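Local coordinates for Two-component system response regulator/GGDEF domain protein (Aeromonas salmonicida, PDB 3LUF) that probably makes cyclic di-GMP from GTP through a GGDEF domain outside this fragment, which holds the two magnesium-binding receiver domains, at residues H138-Q150 and F230-L243. Numbering follows the deposited sequence.
Unlike the reference sequence in segment 138-150: Q150 (reference Leu).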
loop_
_atom_site.group_PDB
_atom_site.type_symbol
_atom_site.label_atom_id
_atom_site.label_comp_id
_atom_site.label_asym_id
_atom_site.label_seq_id
_atom_site.Cartn_x
_atom_site.Cartn_y
_atom_site.Cartn_z
ATOM N N HIS B 138 20.343 -4.806 8.547
ATOM C CA HIS B 138 20.968 -3.476 8.670
ATOM C C HIS B 138 20.663 -2.540 7.500
ATOM O O HIS B 138 20.560 -1.329 7.689
ATOM C CB HIS B 138 22.481 -3.603 8.928
ATOM C CG HIS B 138 22.807 -4.039 10.324
ATOM N ND1 HIS B 138 24.089 -4.036 10.833
ATOM C CD2 HIS B 138 22.008 -4.495 11.322
ATOM C CE1 HIS B 138 24.062 -4.462 12.083
ATOM N NE2 HIS B 138 22.811 -4.744 12.405
ATOM N N ARG B 139 20.502 -3.102 6.310
ATOM C CA ARG B 139 20.160 -2.296 5.153
ATOM C C ARG B 139 18.762 -1.705 5.339
ATOM O O ARG B 139 18.541 -0.521 5.091
ATOM C CB ARG B 139 20.213 -3.126 3.867
ATOM C CG ARG B 139 19.745 -2.351 2.649
ATOM C CD ARG B 139 19.992 -3.079 1.342
ATOM N NE ARG B 139 19.141 -4.257 1.196
ATOM C CZ ARG B 139 19.588 -5.516 1.184
ATOM N NH1 ARG B 139 20.891 -5.781 1.311
ATOM N NH2 ARG B 139 18.731 -6.517 1.034
ATOM N N THR B 140 17.828 -2.537 5.803
ATOM C CA THR B 140 16.454 -2.094 5.954
ATOM C C THR B 140 16.378 -1.058 7.067
ATOM O O THR B 140 15.677 -0.052 6.930
ATOM C CB THR B 140 15.530 -3.296 6.263
ATOM O OG1 THR B 140 15.589 -4.202 5.166
ATOM C CG2 THR B 140 14.105 -2.862 6.424
HETATM N N MSE B 141 17.084 -1.327 8.165
HETATM C CA MSE B 141 17.199 -0.393 9.287
HETATM C C MSE B 141 17.763 0.944 8.849
HETATM O O MSE B 141 17.225 1.982 9.199
HETATM C CB MSE B 141 18.032 -0.975 10.424
HETATM C CG MSE B 141 17.262 -2.009 11.223
HETATM SE SE MSE B 141 18.560 -2.709 12.476
HETATM C CE MSE B 141 18.772 -1.049 13.456
ATOM N N ALA B 142 18.814 0.912 8.031
ATOM C CA ALA B 142 19.406 2.167 7.552
ATOM C C ALA B 142 18.420 2.968 6.692
ATOM O O ALA B 142 18.329 4.203 6.835
ATOM C CB ALA B 142 20.712 1.903 6.788
ATOM N N GLN B 143 17.672 2.264 5.840
ATOM C CA GLN B 143 16.670 2.887 4.971
ATOM C C GLN B 143 15.585 3.529 5.853
ATOM O O GLN B 143 15.180 4.642 5.623
ATOM C CB GLN B 143 16.077 1.859 3.999
ATOM C CG GLN B 143 17.016 1.464 2.824
ATOM C CD GLN B 143 16.593 0.198 2.043
ATOM O OE1 GLN B 143 15.846 -0.656 2.533
ATOM N NE2 GLN B 143 17.130 0.057 0.837
ATOM N N LEU B 144 15.113 2.816 6.878
ATOM C CA LEU B 144 14.090 3.385 7.754
ATOM C C LEU B 144 14.590 4.552 8.605
ATOM O O LEU B 144 13.839 5.482 8.906
ATOM C CB LEU B 144 13.477 2.287 8.644
ATOM C CG LEU B 144 12.812 1.130 7.896
ATOM C CD1 LEU B 144 12.505 -0.016 8.840
ATOM C CD2 LEU B 144 11.513 1.555 7.222
ATOM N N ARG B 145 15.866 4.514 8.991
ATOM C CA ARG B 145 16.464 5.613 9.756
ATOM C C ARG B 145 16.574 6.889 8.890
ATOM O O ARG B 145 16.507 7.997 9.428
ATOM C CB ARG B 145 17.804 5.224 10.372
ATOM C CG ARG B 145 17.625 4.283 11.539
ATOM C CD ARG B 145 18.899 3.917 12.272
ATOM N NE ARG B 145 18.490 3.256 13.514
ATOM C CZ ARG B 145 19.234 2.405 14.204
ATOM N NH1 ARG B 145 20.464 2.087 13.786
ATOM N NH2 ARG B 145 18.741 1.867 15.310
ATOM N N LYS B 146 16.658 6.715 7.573
ATOM C CA LYS B 146 16.616 7.852 6.615
ATOM C C LYS B 146 15.189 8.348 6.350
ATOM O O LYS B 146 14.970 9.292 5.590
ATOM C CB LYS B 146 17.194 7.447 5.284
ATOM C CG LYS B 146 18.692 7.236 5.296
ATOM C CD LYS B 146 19.288 7.674 3.985
ATOM C CE LYS B 146 18.706 6.863 2.854
ATOM N NZ LYS B 146 18.954 7.549 1.556
ATOM N N GLN B 147 14.205 7.675 6.919
ATOM C CA GLN B 147 12.862 8.206 6.953
ATOM C C GLN B 147 12.637 8.905 8.322
ATOM O O GLN B 147 11.517 9.264 8.651
ATOM C CB GLN B 147 11.819 7.094 6.702
ATOM C CG GLN B 147 11.911 6.404 5.320
ATOM C CD GLN B 147 11.011 5.177 5.185
ATOM O OE1 GLN B 147 9.834 5.192 5.554
ATOM N NE2 GLN B 147 11.560 4.116 4.600
ATOM N N LEU B 148 13.701 9.068 9.108
ATOM C CA LEU B 148 13.675 9.645 10.459
ATOM C C LEU B 148 12.889 8.846 11.520
ATOM O O LEU B 148 12.590 9.362 12.607
ATOM C CB LEU B 148 13.229 11.125 10.432
ATOM C CG LEU B 148 14.118 12.039 9.559
ATOM C CD1 LEU B 148 13.556 13.429 9.651
ATOM C CD2 LEU B 148 15.610 12.026 10.033
ATOM N N LEU B 149 12.626 7.574 11.233
ATOM C CA LEU B 149 11.942 6.724 12.192
ATOM C C LEU B 149 12.897 6.270 13.309
ATOM O O LEU B 149 14.116 6.243 13.135
ATOM C CB LEU B 149 11.371 5.488 11.479
ATOM C CG LEU B 149 10.228 5.768 10.494
ATOM C CD1 LEU B 149 10.145 4.646 9.475
ATOM C CD2 LEU B 149 8.915 5.884 11.249
ATOM N N GLN B 150 12.309 5.930 14.450
ATOM C CA GLN B 150 13.010 5.247 15.516
ATOM C C GLN B 150 12.926 3.753 15.249
ATOM O O GLN B 150 11.845 3.177 15.299
ATOM C CB GLN B 150 12.337 5.597 16.828
ATOM C CG GLN B 150 12.496 7.074 17.195
ATOM C CD GLN B 150 11.836 7.370 18.522
ATOM O OE1 GLN B 150 12.071 6.661 19.505
ATOM N NE2 GLN B 150 10.960 8.365 18.549
ATOM N N PHE B 230 13.498 -5.399 -3.165
ATOM C CA PHE B 230 12.805 -4.107 -3.284
ATOM C C PHE B 230 13.791 -2.943 -3.197
ATOM O O PHE B 230 14.890 -3.072 -2.611
ATOM C CB PHE B 230 11.698 -3.948 -2.213
ATOM C CG PHE B 230 12.203 -4.097 -0.788
ATOM C CD1 PHE B 230 12.790 -3.012 -0.121
ATOM C CD2 PHE B 230 12.103 -5.318 -0.129
ATOM C CE1 PHE B 230 13.263 -3.150 1.181
ATOM C CE2 PHE B 230 12.592 -5.475 1.165
ATOM C CZ PHE B 230 13.176 -4.389 1.816
ATOM N N GLU B 231 13.383 -1.806 -3.772
ATOM C CA GLU B 231 14.148 -0.568 -3.736
ATOM C C GLU B 231 13.768 0.270 -2.512
ATOM O O GLU B 231 12.644 0.125 -1.994
ATOM C CB GLU B 231 13.867 0.218 -5.013
ATOM C CG GLU B 231 14.247 -0.562 -6.288
ATOM C CD GLU B 231 15.762 -0.736 -6.451
ATOM O OE1 GLU B 231 16.533 0.215 -6.172
ATOM O OE2 GLU B 231 16.174 -1.844 -6.851
ATOM N N PRO B 232 14.665 1.163 -2.058
ATOM C CA PRO B 232 14.391 2.043 -0.911
ATOM C C PRO B 232 13.108 2.837 -1.025
ATOM O O PRO B 232 12.384 2.997 -0.023
ATOM C CB PRO B 232 15.597 3.004 -0.913
ATOM C CG PRO B 232 16.667 2.225 -1.532
ATOM C CD PRO B 232 16.064 1.313 -2.527
ATOM N N GLU B 233 12.818 3.343 -2.228
ATOM C CA GLU B 233 11.613 4.140 -2.452
ATOM C C GLU B 233 10.357 3.280 -2.315
ATOM O O GLU B 233 9.326 3.802 -1.923
ATOM C CB GLU B 233 11.602 4.865 -3.827
ATOM C CG GLU B 233 12.766 5.914 -4.047
ATOM C CD GLU B 233 14.095 5.290 -4.537
ATOM O OE1 GLU B 233 14.282 4.057 -4.447
ATOM O OE2 GLU B 233 14.977 6.056 -5.001
ATOM N N GLU B 234 10.436 2.000 -2.694
ATOM C CA GLU B 234 9.332 1.072 -2.520
ATOM C C GLU B 234 9.081 0.825 -1.031
ATOM O O GLU B 234 7.944 0.950 -0.567
ATOM C CB GLU B 234 9.585 -0.224 -3.266
ATOM C CG GLU B 234 9.440 -0.029 -4.779
ATOM C CD GLU B 234 9.846 -1.263 -5.574
ATOM O OE1 GLU B 234 9.365 -1.401 -6.721
ATOM O OE2 GLU B 234 10.669 -2.060 -5.068
ATOM N N LEU B 235 10.164 0.619 -0.284
ATOM C CA LEU B 235 10.069 0.419 1.164
ATOM C C LEU B 235 9.472 1.659 1.810
ATOM O O LEU B 235 8.540 1.548 2.604
ATOM C CB LEU B 235 11.447 0.093 1.801
ATOM C CG LEU B 235 11.432 0.072 3.341
ATOM C CD1 LEU B 235 10.604 -1.077 3.891
ATOM C CD2 LEU B 235 12.847 0.027 3.865
ATOM N N GLN B 236 10.026 2.828 1.487
ATOM C CA GLN B 236 9.490 4.091 1.985
ATOM C C GLN B 236 8.013 4.265 1.707
ATOM O O GLN B 236 7.282 4.639 2.602
ATOM C CB GLN B 236 10.260 5.291 1.432
ATOM C CG GLN B 236 9.635 6.643 1.801
ATOM C CD GLN B 236 10.578 7.821 1.494
ATOM O OE1 GLN B 236 10.954 8.586 2.389
ATOM N NE2 GLN B 236 11.006 7.920 0.244
ATOM N N CYS B 237 7.580 3.997 0.465
ATOM C CA CYS B 237 6.173 4.143 0.078
ATOM C C CYS B 237 5.291 3.232 0.935
ATOM O O CYS B 237 4.267 3.669 1.452
ATOM C CB CYS B 237 6.003 3.767 -1.400
ATOM S SG CYS B 237 4.353 3.782 -2.002
ATOM N N ARG B 238 5.697 1.975 1.081
ATOM C CA ARG B 238 4.859 1.035 1.860
ATOM C C ARG B 238 4.749 1.435 3.340
ATOM O O ARG B 238 3.661 1.342 3.958
ATOM C CB ARG B 238 5.457 -0.370 1.791
ATOM C CG ARG B 238 5.391 -0.975 0.417
ATOM C CD ARG B 238 4.091 -1.791 0.201
ATOM N NE ARG B 238 2.857 -1.041 0.410
ATOM C CZ ARG B 238 2.332 -0.168 -0.454
ATOM N NH1 ARG B 238 2.971 0.115 -1.589
ATOM N NH2 ARG B 238 1.190 0.452 -0.162
ATOM N N VAL B 239 5.895 1.821 3.895
ATOM C CA VAL B 239 5.953 2.216 5.286
ATOM C C VAL B 239 5.093 3.444 5.471
ATOM O O VAL B 239 4.226 3.450 6.344
ATOM C CB VAL B 239 7.383 2.401 5.784
ATOM C CG1 VAL B 239 7.384 3.174 7.142
ATOM C CG2 VAL B 239 8.055 1.054 5.927
ATOM N N SER B 240 5.246 4.451 4.599
ATOM C CA SER B 240 4.426 5.657 4.752
ATOM C C SER B 240 2.936 5.352 4.678
ATOM O O SER B 240 2.150 5.835 5.503
ATOM C CB SER B 240 4.798 6.719 3.708
ATOM O OG SER B 240 6.134 7.060 3.948
ATOM N N HIS B 241 2.531 4.508 3.712
ATOM C CA HIS B 241 1.114 4.157 3.570
ATOM C C HIS B 241 0.553 3.478 4.827
ATOM O O HIS B 241 -0.583 3.775 5.231
ATOM C CB HIS B 241 0.857 3.255 2.357
ATOM C CG HIS B 241 0.729 3.981 1.051
ATOM N ND1 HIS B 241 -0.350 4.778 0.752
ATOM C CD2 HIS B 241 1.514 3.979 -0.054
ATOM C CE1 HIS B 241 -0.215 5.258 -0.478
ATOM N NE2 HIS B 241 0.919 4.800 -0.979
ATOM N N ASN B 242 1.328 2.580 5.407
ATOM C CA ASN B 242 0.882 1.866 6.620
ATOM C C ASN B 242 0.803 2.772 7.842
ATOM O O ASN B 242 -0.150 2.678 8.658
ATOM C CB ASN B 242 1.742 0.628 6.890
ATOM C CG ASN B 242 1.373 -0.499 5.966
ATOM O OD1 ASN B 242 1.924 -0.640 4.867
ATOM N ND2 ASN B 242 0.326 -1.216 6.330
ATOM N N LEU B 243 1.775 3.655 7.952
ATOM C CA LEU B 243 1.742 4.670 9.040
ATOM C C LEU B 243 0.560 5.624 8.885
ATOM O O LEU B 243 -0.140 5.954 9.851
ATOM C CB LEU B 243 3.080 5.415 9.184
ATOM C CG LEU B 243 4.306 4.572 9.519
ATOM C CD1 LEU B 243 5.552 5.437 9.525
ATOM C CD2 LEU B 243 4.162 3.814 10.848
HETATM O O HOH W 1 8.042 7.151 5.786
#
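Q143, L144, Q147 and L149 pack against P232, L235, Q236 and V239, joining the first and last helices of the second receiver domain on one side of its parallel sheet. The segment axes cross at -63° and approach to 10.2 Å, and no direct hydrogen bond spans them, so the contact rests on side-chain packing and one water. L235, its CG anti to the backbone N (chi1 172°), carries CD2 to 3.7 Å from Q143 CB and 3.9 Å from L144 CD2. L144 CD2 also meets V239 CG2 at 3.7 Å, and the side chains of L144 and L235 touch L174 of strand 172-176, which ties the helix pair to the sheet. The amide of Q143 lies beside P232, where Q143 NE2 is 3.2 Å from P232 CG, while its buried OE1 has no polar partner and sits near the edge of the F230 ring. Q147 extends over Q236 and V239 of helix 232-248, with Q147 NE2 3.3 Å from Q236 CA; the two amides are turned 53° apart, and Q236 NE2 is hydrogen-bonded to D99 OD2 in the first receiver domain. Q147 OE1 accepts a 2.7 Å hydrogen bond from a water also hydrogen-bonded to S240 OG. Together with the 2-1-3-4-5 strand order, this pairing of first and last helices is characteristic of the CheY-like (βα)5 receiver fold.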